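Local coordinates for glutamyl endopeptidase (PDB 6PYM), which acts as a secreted serine endopeptidase that probably cleaves proteins preferentially on the carbonyl side of glutamic acid, with aspartic acid also accepted, at residues S68-E72 / L140-W144; I85-P89 / F201-F205; E145-K149 / Y160-T164. The protein carries 1 engineered substitution. All coordinates share one frame; numbering follows the deposited sequence.

Contact 1 (S68-E72 / L140-W144); sequences SAKNE and LATMW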
ATOM      1  N   SER A  68       6.124   1.361   8.681  1.00  7.78           N
ATOM      2  CA  SER A  68       6.491   0.351   9.667  1.00  7.91           C
ATOM      3  C   SER A  68       5.731   0.496  10.973  1.00  8.03           C
ATOM      4  O   SER A  68       6.197  -0.004  12.004  1.00  8.77           O
ATOM      5  CB  SER A  68       8.004   0.299   9.964  1.00  9.13           C
ATOM      6  OG  SER A  68       8.810   0.763   8.892  1.00  9.34           O
ATOM      7  N   ALA A  69       4.583   1.172  10.978  1.00  8.28           N
ATOM      8  CA  ALA A  69       3.829   1.327  12.215  1.00  9.06           C
ATOM      9  C   ALA A  69       3.520  -0.038  12.808  1.00  9.14           C
ATOM     10  O   ALA A  69       3.170  -0.981  12.090  1.00  8.65           O
ATOM     11  CB  ALA A  69       2.524   2.064  11.939  1.00  9.38           C
ATOM     12  N   LYS A  70       3.678  -0.145  14.128  1.00 10.27           N
ATOM     13  CA  LYS A  70       3.478  -1.404  14.834  1.00 10.70           C
ATOM     14  C   LYS A  70       2.223  -1.420  15.689  1.00 10.23           C
ATOM     15  O   LYS A  70       1.558  -2.460  15.775  1.00 10.91           O
ATOM     16  CB  LYS A  70       4.700  -1.749  15.693  1.00 14.02           C
ATOM     17  CG  LYS A  70       4.568  -3.103  16.381  1.00 15.54           C
ATOM     18  CD  LYS A  70       5.824  -3.491  17.114  1.00 17.75           C
ATOM     19  CE  LYS A  70       5.648  -4.834  17.795  1.00 18.13           C
ATOM     20  NZ  LYS A  70       4.517  -4.831  18.765  1.00 24.71           N
ATOM     21  N   ASN A  71       1.899  -0.298  16.328  1.00 10.79           N
ATOM     22  CA  ASN A  71       0.610  -0.080  16.980  1.00 10.92           C
ATOM     23  C   ASN A  71       0.463   1.420  17.217  1.00 11.60           C
ATOM     24  O   ASN A  71       1.350   2.205  16.876  1.00 12.30           O
ATOM     25  CB  ASN A  71       0.446  -0.916  18.258  1.00 12.37           C
ATOM     26  CG  ASN A  71       1.494  -0.602  19.313  1.00 12.93           C
ATOM     27  OD1 ASN A  71       1.566   0.514  19.819  1.00 14.26           O
ATOM     28  ND2 ASN A  71       2.296  -1.596  19.659  1.00 15.81           N
ATOM     29  N   GLU A  72      -0.670   1.812  17.808  1.00 12.79           N
ATOM     30  CA  GLU A  72      -1.012   3.220  17.999  1.00 16.70           C
ATOM     31  C   GLU A  72       0.001   3.963  18.865  1.00 15.06           C
ATOM     32  O   GLU A  72       0.097   5.193  18.771  1.00 17.91           O
ATOM     33  CB  GLU A  72      -2.407   3.295  18.631  1.00 20.67           C
ATOM     34  CG  GLU A  72      -3.022   4.677  18.718  1.00 22.60           C
ATOM     35  CD  GLU A  72      -4.425   4.651  19.302  1.00 20.17           C
ATOM     36  OE1 GLU A  72      -4.833   3.595  19.837  1.00 27.12           O
ATOM     37  OE2 GLU A  72      -5.120   5.681  19.218  1.00 26.05           O
ATOM     38  N   LEU A 140      -5.750  -0.081  16.200  1.00 11.05           N
ATOM     39  CA  LEU A 140      -5.276   0.966  15.306  1.00 11.47           C
ATOM     40  C   LEU A 140      -3.774   0.844  15.076  1.00 10.55           C
ATOM     41  O   LEU A 140      -3.000   0.614  16.011  1.00 10.44           O
ATOM     42  CB  LEU A 140      -5.613   2.341  15.881  1.00 13.06           C
ATOM     43  CG  LEU A 140      -5.341   3.543  14.973  1.00 14.31           C
ATOM     44  CD1 LEU A 140      -6.243   3.523  13.752  1.00 15.01           C
ATOM     45  CD2 LEU A 140      -5.504   4.844  15.748  1.00 17.72           C
ATOM     46  N   ALA A 141      -3.374   0.966  13.811  1.00  9.76           N
ATOM     47  CA  ALA A 141      -1.973   0.997  13.405  1.00  9.81           C
ATOM     48  C   ALA A 141      -1.245  -0.322  13.625  1.00  8.99           C
ATOM     49  O   ALA A 141      -0.014  -0.336  13.713  1.00  9.21           O
ATOM     50  CB  ALA A 141      -1.212   2.171  14.034  1.00 10.76           C
ATOM     51  N   THR A 142      -1.970  -1.440  13.698  1.00  9.08           N
ATOM     52  CA  THR A 142      -1.344  -2.752  13.710  1.00  8.91           C
ATOM     53  C   THR A 142      -1.311  -3.338  12.302  1.00  7.50           C
ATOM     54  O   THR A 142      -2.277  -3.219  11.538  1.00  7.86           O
ATOM     55  CB  THR A 142      -2.008  -3.728  14.693  1.00  8.82           C
ATOM     56  OG1 THR A 142      -3.397  -3.937  14.361  1.00  9.59           O
ATOM     57  CG2 THR A 142      -1.881  -3.216  16.133  1.00 11.10           C
ATOM     58  N   MET A 143      -0.183  -3.951  11.961  1.00  7.70           N
ATOM     59  CA  MET A 143       0.064  -4.448  10.613  1.00  7.78           C
ATOM     60  C   MET A 143      -0.305  -5.925  10.533  1.00  7.12           C
ATOM     61  O   MET A 143       0.090  -6.713  11.406  1.00  7.98           O
ATOM     62  CB  MET A 143       1.538  -4.251  10.257  1.00  7.68           C
ATOM     63  CG  MET A 143       1.848  -4.603   8.816  1.00  8.47           C
ATOM     64  SD  MET A 143       3.604  -4.693   8.399  1.00  8.27           S
ATOM     65  CE  MET A 143       4.152  -3.011   8.720  1.00  9.20           C
ATOM     66  N   TRP A 144      -1.056  -6.295   9.493  1.00  7.77           N
ATOM     67  CA  TRP A 144      -1.540  -7.654   9.308  1.00  7.50           C
ATOM     68  C   TRP A 144      -1.286  -8.090   7.877  1.00  7.68           C
ATOM     69  O   TRP A 144      -1.471  -7.312   6.932  1.00  7.64           O
ATOM     70  CB  TRP A 144      -3.054  -7.777   9.625  1.00  9.10           C
ATOM     71  CG  TRP A 144      -3.326  -7.490  11.048  1.00  7.61           C
ATOM     72  CD1 TRP A 144      -3.261  -6.277  11.662  1.00  8.64           C
ATOM     73  CD2 TRP A 144      -3.659  -8.441  12.065  1.00  8.71           C
ATOM     74  NE1 TRP A 144      -3.521  -6.409  13.011  1.00  8.85           N
ATOM     75  CE2 TRP A 144      -3.765  -7.730  13.278  1.00  9.48           C
ATOM     76  CE3 TRP A 144      -3.871  -9.823  12.070  1.00  9.70           C
ATOM     77  CZ2 TRP A 144      -4.096  -8.355  14.484  1.00  9.89           C
ATOM     78  CZ3 TRP A 144      -4.182 -10.440  13.269  1.00 10.19           C
ATOM     79  CH2 TRP A 144      -4.298  -9.703  14.454  1.00 11.50           C
TER
HETATM   80  O   HOH W   1       1.440  -4.799  14.265  1.00  9.29           O
HETATM   81  O   HOH W   2      -2.946  -0.164  18.567  1.00 15.08           O
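E72 lies across L140 where two parts of a chymotrypsin-like double-barrel fold come together. The loop that follows strand 64-67 of the first barrel passes, roughly antiparallel, the residues that lead into strand 143-154 of the second. The side chain of E72 can be followed outward atom by atom. Its CB sits 3.8 Å from the carbonyl O of L140. CG stands anti to the backbone N (chi1 -171°) and the chain stays extended beyond it, so that CG, CD and OE2 in turn address one methyl, CD2 of L140. The approach ends with OE2 of E72 3.6 Å from that CD2, an apolar branch set beside a carboxylate oxygen.

Further in, water links the two backbones. One molecule donates to K70 O at 2.8 Å and accepts from M143 N; a second donates to L140 O at 2.7 Å and accepts from E72 N. Each water thus connects a carbonyl of one segment to an amide of the other. K70 and N71 together form a classic beta bulge within their own loop. Between the bridges the methyl of A141 points at the loop, with CB of A69 4.3 Å from CB of A141. F24 of strand 22-27 touches both alanines and L140.

T142 uses its two branches differently. CG2 reaches the loop, 3.5 Å from K70 O, while the CA-H of T142 also points to that oxygen. OG1 faces its own chain, bonded to P139 O and to the indole of W144. That last bond, from W144 NE1 to T142 OG1, measures 2.8 Å at 159°, with OG1 lying exactly in the plane of the tryptophan ring.

Contact 2 (I85-P89 / F201-F205); sequences IIPYP and FVQQF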
ATOM      1  N   ILE A  85      -0.029  15.383  -3.833  1.00 11.70           N
ATOM      2  CA  ILE A  85      -0.790  14.234  -4.310  1.00 12.15           C
ATOM      3  C   ILE A  85      -0.671  14.178  -5.823  1.00 11.90           C
ATOM      4  O   ILE A  85      -0.963  15.166  -6.512  1.00 13.22           O
ATOM      5  CB  ILE A  85      -2.261  14.341  -3.886  1.00 12.89           C
ATOM      6  CG1 ILE A  85      -2.380  14.245  -2.363  1.00 14.11           C
ATOM      7  CG2 ILE A  85      -3.094  13.281  -4.600  1.00 14.07           C
ATOM      8  CD1 ILE A  85      -3.707  14.727  -1.839  1.00 16.64           C
ATOM      9  N   ILE A  86      -0.242  13.032  -6.344  1.00 11.36           N
ATOM     10  CA  ILE A  86      -0.106  12.816  -7.781  1.00 11.87           C
ATOM     11  C   ILE A  86      -1.018  11.661  -8.180  1.00 11.38           C
ATOM     12  O   ILE A  86      -0.608  10.494  -8.098  1.00 11.14           O
ATOM     13  CB  ILE A  86       1.350  12.514  -8.164  1.00 15.21           C
ATOM     14  CG1 ILE A  86       2.307  13.561  -7.587  1.00 17.96           C
ATOM     15  CG2 ILE A  86       1.490  12.459  -9.669  1.00 24.06           C
ATOM     16  CD1 ILE A  86       3.763  13.148  -7.653  1.00 21.68           C
ATOM     17  N   PRO A  87      -2.254  11.922  -8.595  1.00 12.66           N
ATOM     18  CA  PRO A  87      -3.142  10.815  -8.976  1.00 11.65           C
ATOM     19  C   PRO A  87      -2.688  10.171 -10.277  1.00 11.72           C
ATOM     20  O   PRO A  87      -2.197  10.846 -11.183  1.00 12.58           O
ATOM     21  CB  PRO A  87      -4.504  11.497  -9.151  1.00 13.68           C
ATOM     22  CG  PRO A  87      -4.167  12.924  -9.484  1.00 22.14           C
ATOM     23  CD  PRO A  87      -2.914  13.237  -8.710  1.00 12.72           C
ATOM     24  N   TYR A  88      -2.853   8.856 -10.369  1.00 10.67           N
ATOM     25  CA  TYR A  88      -2.647   8.179 -11.639  1.00 10.07           C
ATOM     26  C   TYR A  88      -3.659   8.716 -12.646  1.00 10.94           C
ATOM     27  O   TYR A  88      -4.852   8.801 -12.332  1.00 11.06           O
ATOM     28  CB  TYR A  88      -2.867   6.685 -11.432  1.00 11.86           C
ATOM     29  CG  TYR A  88      -2.744   5.839 -12.670  1.00 11.05           C
ATOM     30  CD1 TYR A  88      -1.586   5.860 -13.436  1.00 13.42           C
ATOM     31  CD2 TYR A  88      -3.780   5.000 -13.061  1.00 12.25           C
ATOM     32  CE1 TYR A  88      -1.461   5.071 -14.566  1.00 14.97           C
ATOM     33  CE2 TYR A  88      -3.665   4.201 -14.187  1.00 13.55           C
ATOM     34  CZ  TYR A  88      -2.503   4.251 -14.941  1.00 14.18           C
ATOM     35  OH  TYR A  88      -2.368   3.464 -16.069  1.00 17.27           O
ATOM     36  N   PRO A  89      -3.236   9.099 -13.856  1.00 11.01           N
ATOM     37  CA  PRO A  89      -4.208   9.666 -14.806  1.00 12.76           C
ATOM     38  C   PRO A  89      -5.250   8.667 -15.276  1.00 12.44           C
ATOM     39  O   PRO A  89      -6.348   9.077 -15.673  1.00 13.82           O
ATOM     40  CB  PRO A  89      -3.331  10.166 -15.965  1.00 15.85           C
ATOM     41  CG  PRO A  89      -1.987  10.386 -15.353  1.00 17.81           C
ATOM     42  CD  PRO A  89      -1.848   9.310 -14.302  1.00 13.10           C
ATOM     43  N   PHE A 201       1.638   0.325 -18.273  1.00 14.02           N
ATOM     44  CA  PHE A 201       1.259   1.732 -18.223  1.00 14.56           C
ATOM     45  C   PHE A 201       1.427   2.308 -16.822  1.00 12.26           C
ATOM     46  O   PHE A 201       1.849   3.459 -16.660  1.00 12.50           O
ATOM     47  CB  PHE A 201      -0.172   1.906 -18.721  1.00 17.50           C
ATOM     48  CG  PHE A 201      -0.360   1.494 -20.152  1.00 23.10           C
ATOM     49  CD1 PHE A 201       0.069   2.315 -21.180  1.00 24.60           C
ATOM     50  CD2 PHE A 201      -0.944   0.279 -20.470  1.00 25.22           C
ATOM     51  CE1 PHE A 201      -0.096   1.937 -22.505  1.00 26.26           C
ATOM     52  CE2 PHE A 201      -1.112  -0.105 -21.792  1.00 27.13           C
ATOM     53  CZ  PHE A 201      -0.685   0.727 -22.808  1.00 27.48           C
ATOM     54  N   VAL A 202       1.103   1.525 -15.792  1.00 11.44           N
ATOM     55  CA  VAL A 202       1.335   1.998 -14.436  1.00 10.22           C
ATOM     56  C   VAL A 202       2.827   2.147 -14.179  1.00  9.65           C
ATOM     57  O   VAL A 202       3.270   3.108 -13.541  1.00 10.47           O
ATOM     58  CB  VAL A 202       0.644   1.078 -13.415  1.00 10.22           C
ATOM     59  CG1 VAL A 202       0.985   1.522 -11.999  1.00 11.76           C
ATOM     60  CG2 VAL A 202      -0.873   1.086 -13.642  1.00 12.65           C
ATOM     61  N   GLN A 203       3.624   1.206 -14.682  1.00 10.09           N
ATOM     62  CA  GLN A 203       5.070   1.289 -14.500  1.00 11.20           C
ATOM     63  C   GLN A 203       5.645   2.546 -15.137  1.00 10.47           C
ATOM     64  O   GLN A 203       6.573   3.152 -14.591  1.00 11.45           O
ATOM     65  CB  GLN A 203       5.735   0.028 -15.043  1.00 11.50           C
ATOM     66  CG  GLN A 203       5.417  -1.190 -14.197  1.00 11.09           C
ATOM     67  CD  GLN A 203       5.850  -2.486 -14.836  1.00 13.12           C
ATOM     68  OE1 GLN A 203       6.958  -2.582 -15.373  1.00 15.24           O
ATOM     69  NE2 GLN A 203       4.985  -3.490 -14.807  1.00 13.66           N
ATOM     70  N   GLN A 204       5.105   2.959 -16.290  1.00 11.45           N
ATOM     71  CA  GLN A 204       5.554   4.204 -16.908  1.00 12.08           C
ATOM     72  C   GLN A 204       5.232   5.400 -16.024  1.00 11.85           C
ATOM     73  O   GLN A 204       6.075   6.279 -15.827  1.00 11.77           O
ATOM     74  CB  GLN A 204       4.907   4.365 -18.282  1.00 14.12           C
ATOM     75  CG  GLN A 204       5.381   3.341 -19.289  1.00 16.32           C
ATOM     76  CD  GLN A 204       4.646   3.433 -20.610  1.00 18.73           C
ATOM     77  OE1 GLN A 204       3.615   4.095 -20.717  1.00 21.88           O
ATOM     78  NE2 GLN A 204       5.185   2.776 -21.630  1.00 24.58           N
ATOM     79  N   PHE A 205       4.019   5.437 -15.475  1.00 10.99           N
ATOM     80  CA  PHE A 205       3.641   6.487 -14.535  1.00 11.61           C
ATOM     81  C   PHE A 205       4.593   6.535 -13.345  1.00 11.10           C
ATOM     82  O   PHE A 205       5.000   7.616 -12.908  1.00 11.06           O
ATOM     83  CB  PHE A 205       2.192   6.239 -14.096  1.00 11.43           C
ATOM     84  CG  PHE A 205       1.743   7.019 -12.878  1.00 12.81           C
ATOM     85  CD1 PHE A 205       1.506   8.382 -12.947  1.00 13.50           C
ATOM     86  CD2 PHE A 205       1.488   6.362 -11.680  1.00 12.33           C
ATOM     87  CE1 PHE A 205       1.063   9.080 -11.837  1.00 14.14           C
ATOM     88  CE2 PHE A 205       1.042   7.055 -10.576  1.00 14.64           C
ATOM     89  CZ  PHE A 205       0.834   8.415 -10.653  1.00 13.46           C
TER
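The closest CA atoms of 85-89 and 201-205, those of Y88, just past the end of strand 80-87, and F205 on helix 200-209, are 7.1 Å apart, and side chains fill the interval. The central feature is a T-shaped aromatic pair. Y88 presents its ring edge to a face of F205, with ring centroids 5.2 Å apart and planes at 67°. CD1 of Y88 leads, 3.6 Å from CG of F205 and displaced toward the rim of that ring. The same phenylalanine also receives a CH-pi contact from Y88 CA, over the face.

The carbonyl O of I86 comes up in the ring plane at the far edge, 3.6 Å from CZ of F205, and CD of P89 closes in obliquely on CD1 and CE1. F205 reaches this position because its CG is anti to the backbone N (chi1 166°), which carries the ring off the helix toward the strand end. At the other end of Y88, the hydroxyl rests against the helix, OH lying 3.7 Å from V202 CG2 and close to F201 CB. Its hydrogen bond goes to E156.

V202 and Y88 both touch L94, next to D93, the predicted charge-relay aspartate; the side chains of Y88 and D93 are about 8 Å apart. A C-terminal helix packed against the first barrel is a hallmark of chymotrypsin-like proteases.

Contact 3 (E145-K149 / Y160-T164); sequences ESVGK and YDLST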
ATOM      1  N   GLU A 145      -0.885  -9.341   7.715  1.00  8.32           N
ATOM      2  CA  GLU A 145      -0.652  -9.965   6.425  1.00  8.44           C
ATOM      3  C   GLU A 145      -1.771 -10.962   6.150  1.00  8.05           C
ATOM      4  O   GLU A 145      -2.051 -11.838   6.980  1.00 10.16           O
ATOM      5  CB  GLU A 145       0.682 -10.699   6.470  1.00  9.59           C
ATOM      6  CG  GLU A 145       1.022 -11.508   5.250  1.00 10.64           C
ATOM      7  CD  GLU A 145       2.394 -12.139   5.376  1.00 11.66           C
ATOM      8  OE1 GLU A 145       2.500 -13.235   5.977  1.00 16.21           O
ATOM      9  OE2 GLU A 145       3.379 -11.523   4.919  1.00 12.58           O
ATOM     10  N   SER A 146      -2.400 -10.836   4.987  1.00  8.23           N
ATOM     11  CA  SER A 146      -3.487 -11.705   4.556  1.00  8.46           C
ATOM     12  C   SER A 146      -3.021 -12.539   3.372  1.00  8.21           C
ATOM     13  O   SER A 146      -2.427 -12.003   2.432  1.00  9.58           O
ATOM     14  CB  SER A 146      -4.689 -10.849   4.161  1.00  8.57           C
ATOM     15  OG  SER A 146      -5.771 -11.688   3.802  1.00  8.58           O
ATOM     16  N   VAL A 147      -3.307 -13.840   3.411  1.00  8.91           N
ATOM     17  CA  VAL A 147      -2.743 -14.833   2.500  1.00  9.62           C
ATOM     18  C   VAL A 147      -3.832 -15.362   1.567  1.00  9.02           C
ATOM     19  O   VAL A 147      -4.922 -15.724   2.023  1.00  8.87           O
ATOM     20  CB  VAL A 147      -2.136 -15.994   3.309  1.00 11.93           C
ATOM     21  CG1 VAL A 147      -1.738 -17.146   2.405  1.00 14.56           C
ATOM     22  CG2 VAL A 147      -0.945 -15.510   4.135  1.00 16.13           C
ATOM     23  N   GLY A 148      -3.523 -15.463   0.280  1.00  9.26           N
ATOM     24  CA  GLY A 148      -4.464 -16.065  -0.650  1.00 10.03           C
ATOM     25  C   GLY A 148      -3.887 -16.173  -2.047  1.00  9.56           C
ATOM     26  O   GLY A 148      -2.668 -16.210  -2.228  1.00 10.71           O
ATOM     27  N   LYS A 149      -4.776 -16.230  -3.034  1.00 10.14           N
ATOM     28  CA  LYS A 149      -4.396 -16.464  -4.420  1.00 11.05           C
ATOM     29  C   LYS A 149      -5.037 -15.450  -5.356  1.00  9.70           C
ATOM     30  O   LYS A 149      -6.146 -14.960  -5.122  1.00  9.90           O
ATOM     31  CB  LYS A 149      -4.834 -17.863  -4.886  1.00 13.52           C
ATOM     32  CG  LYS A 149      -4.096 -19.023  -4.229  1.00 17.58           C
ATOM     33  CD  LYS A 149      -4.662 -20.358  -4.708  1.00 23.22           C
ATOM     34  CE  LYS A 149      -3.743 -21.515  -4.358  1.00 26.39           C
ATOM     35  NZ  LYS A 149      -2.507 -21.489  -5.188  1.00 23.96           N
ATOM     36  N   TYR A 160      -8.300 -11.141  -6.014  1.00  8.00           N
ATOM     37  CA  TYR A 160      -7.802 -12.244  -5.203  1.00  8.73           C
ATOM     38  C   TYR A 160      -8.873 -12.710  -4.225  1.00  8.43           C
ATOM     39  O   TYR A 160      -9.871 -12.023  -3.979  1.00  9.16           O
ATOM     40  CB  TYR A 160      -6.496 -11.887  -4.471  1.00  9.20           C
ATOM     41  CG  TYR A 160      -6.356 -10.419  -4.127  1.00  7.87           C
ATOM     42  CD1 TYR A 160      -7.059  -9.846  -3.067  1.00  8.42           C
ATOM     43  CD2 TYR A 160      -5.511  -9.609  -4.860  1.00  8.91           C
ATOM     44  CE1 TYR A 160      -6.915  -8.506  -2.763  1.00  7.87           C
ATOM     45  CE2 TYR A 160      -5.366  -8.273  -4.575  1.00  9.28           C
ATOM     46  CZ  TYR A 160      -6.065  -7.719  -3.527  1.00  7.83           C
ATOM     47  OH  TYR A 160      -5.897  -6.383  -3.261  1.00  8.73           O
ATOM     48  N   ASP A 161      -8.630 -13.893  -3.652  1.00  8.81           N
ATOM     49  CA  ASP A 161      -9.589 -14.583  -2.792  1.00  8.99           C
ATOM     50  C   ASP A 161      -9.293 -14.424  -1.303  1.00  8.88           C
ATOM     51  O   ASP A 161      -9.958 -15.058  -0.476  1.00 10.25           O
ATOM     52  CB  ASP A 161      -9.695 -16.070  -3.170  1.00 10.60           C
ATOM     53  CG  ASP A 161      -8.456 -16.882  -2.802  1.00 12.35           C
ATOM     54  OD1 ASP A 161      -7.511 -16.362  -2.182  1.00 12.08           O
ATOM     55  OD2 ASP A 161      -8.431 -18.090  -3.136  1.00 16.86           O
ATOM     56  N   LEU A 162      -8.327 -13.593  -0.943  1.00  9.17           N
ATOM     57  CA  LEU A 162      -7.955 -13.362   0.443  1.00  8.87           C
ATOM     58  C   LEU A 162      -8.792 -12.227   1.032  1.00  8.22           C
ATOM     59  O   LEU A 162      -9.295 -11.359   0.314  1.00  9.92           O
ATOM     60  CB  LEU A 162      -6.461 -13.046   0.542  1.00  9.39           C
ATOM     61  CG  LEU A 162      -5.930 -11.880  -0.297  1.00  8.27           C
ATOM     62  CD1 LEU A 162      -6.038 -10.542   0.442  1.00 10.52           C
ATOM     63  CD2 LEU A 162      -4.492 -12.143  -0.754  1.00 12.46           C
ATOM     64  N   SER A 163      -8.937 -12.242   2.356  1.00  8.14           N
ATOM     65  CA  SER A 163      -9.778 -11.279   3.061  1.00  8.23           C
ATOM     66  C   SER A 163      -9.049  -9.972   3.375  1.00  7.85           C
ATOM     67  O   SER A 163      -7.848  -9.951   3.663  1.00  8.42           O
ATOM     68  CB  SER A 163     -10.274 -11.881   4.370  1.00  9.21           C
ATOM     69  OG  SER A 163     -11.208 -12.924   4.161  1.00  9.39           O
ATOM     70  N   THR A 164      -9.810  -8.873   3.341  1.00  7.89           N
ATOM     71  CA  THR A 164      -9.344  -7.551   3.738  1.00  8.34           C
ATOM     72  C   THR A 164     -10.503  -6.829   4.413  1.00  8.06           C
ATOM     73  O   THR A 164     -11.663  -7.218   4.264  1.00  8.50           O
ATOM     74  CB  THR A 164      -8.888  -6.716   2.530  1.00  7.89           C
ATOM     75  OG1 THR A 164     -10.009  -6.478   1.674  1.00  8.74           O
ATOM     76  CG2 THR A 164      -7.798  -7.422   1.731  1.00  9.76           C
TER
HETATM   77  O   HOH W   3      -6.893 -14.240   3.751  1.00  9.69           O
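The carboxylate of D161 is the flat group that meets K149. The amide N of K149 approaches OD1 of D161 from above the carboxylate plane, 43° out of it, in a bond of 2.9 Å. N5 gives the same oxygen a second hydrogen bond. In return D161 N donates to K149 O at 3.1 Å, so D161 meets both backbone polar atoms of K149, one with its backbone and one with its side chain, while NZ of K149 turns to N128. The ring of Y160 turns away, its OH bonded to H184, but its CB stays 3.2 Å from K149 O.

L162 points its side chain at the strand. With CG between the backbone N and the carbonyl carbon (chi1 56°), CD1 reaches S146 OG and CD2 lies 3.6 Å from G148 N. S146 OG donates to S163 O at 2.7 Å, in the carbonyl plane on a lone pair, and accepts from a water that S163 N also feeds.

S163 OG bonds L3 and N5 as well, tying in the N-terminal residues. The contact continues the antiparallel hairpin of 143-154 with 157-160 in the second barrel of the chymotrypsin-like fold.

How the contacts relate
From the N terminus, the chain first opens contact 1 at 68-72, in the loop after strand 64-67, and then contact 2 at 85-89, before either has closed. Contact 1 closes at 140-144, and contact 3 opens immediately at 145-149 on the same strand, 143-154, to close at 160-164 over a short hairpin. Contact 2 closes last, at helix 200-209. Contacts 1 and 2 therefore cross, contact 3 is nested inside contact 2, and contacts 1 and 3 run in series. Contact 1 joins the two barrels, contact 2 ties the C-terminal helix to the first barrel on the opposite side of the chain's centre, and contact 3 stays within the second.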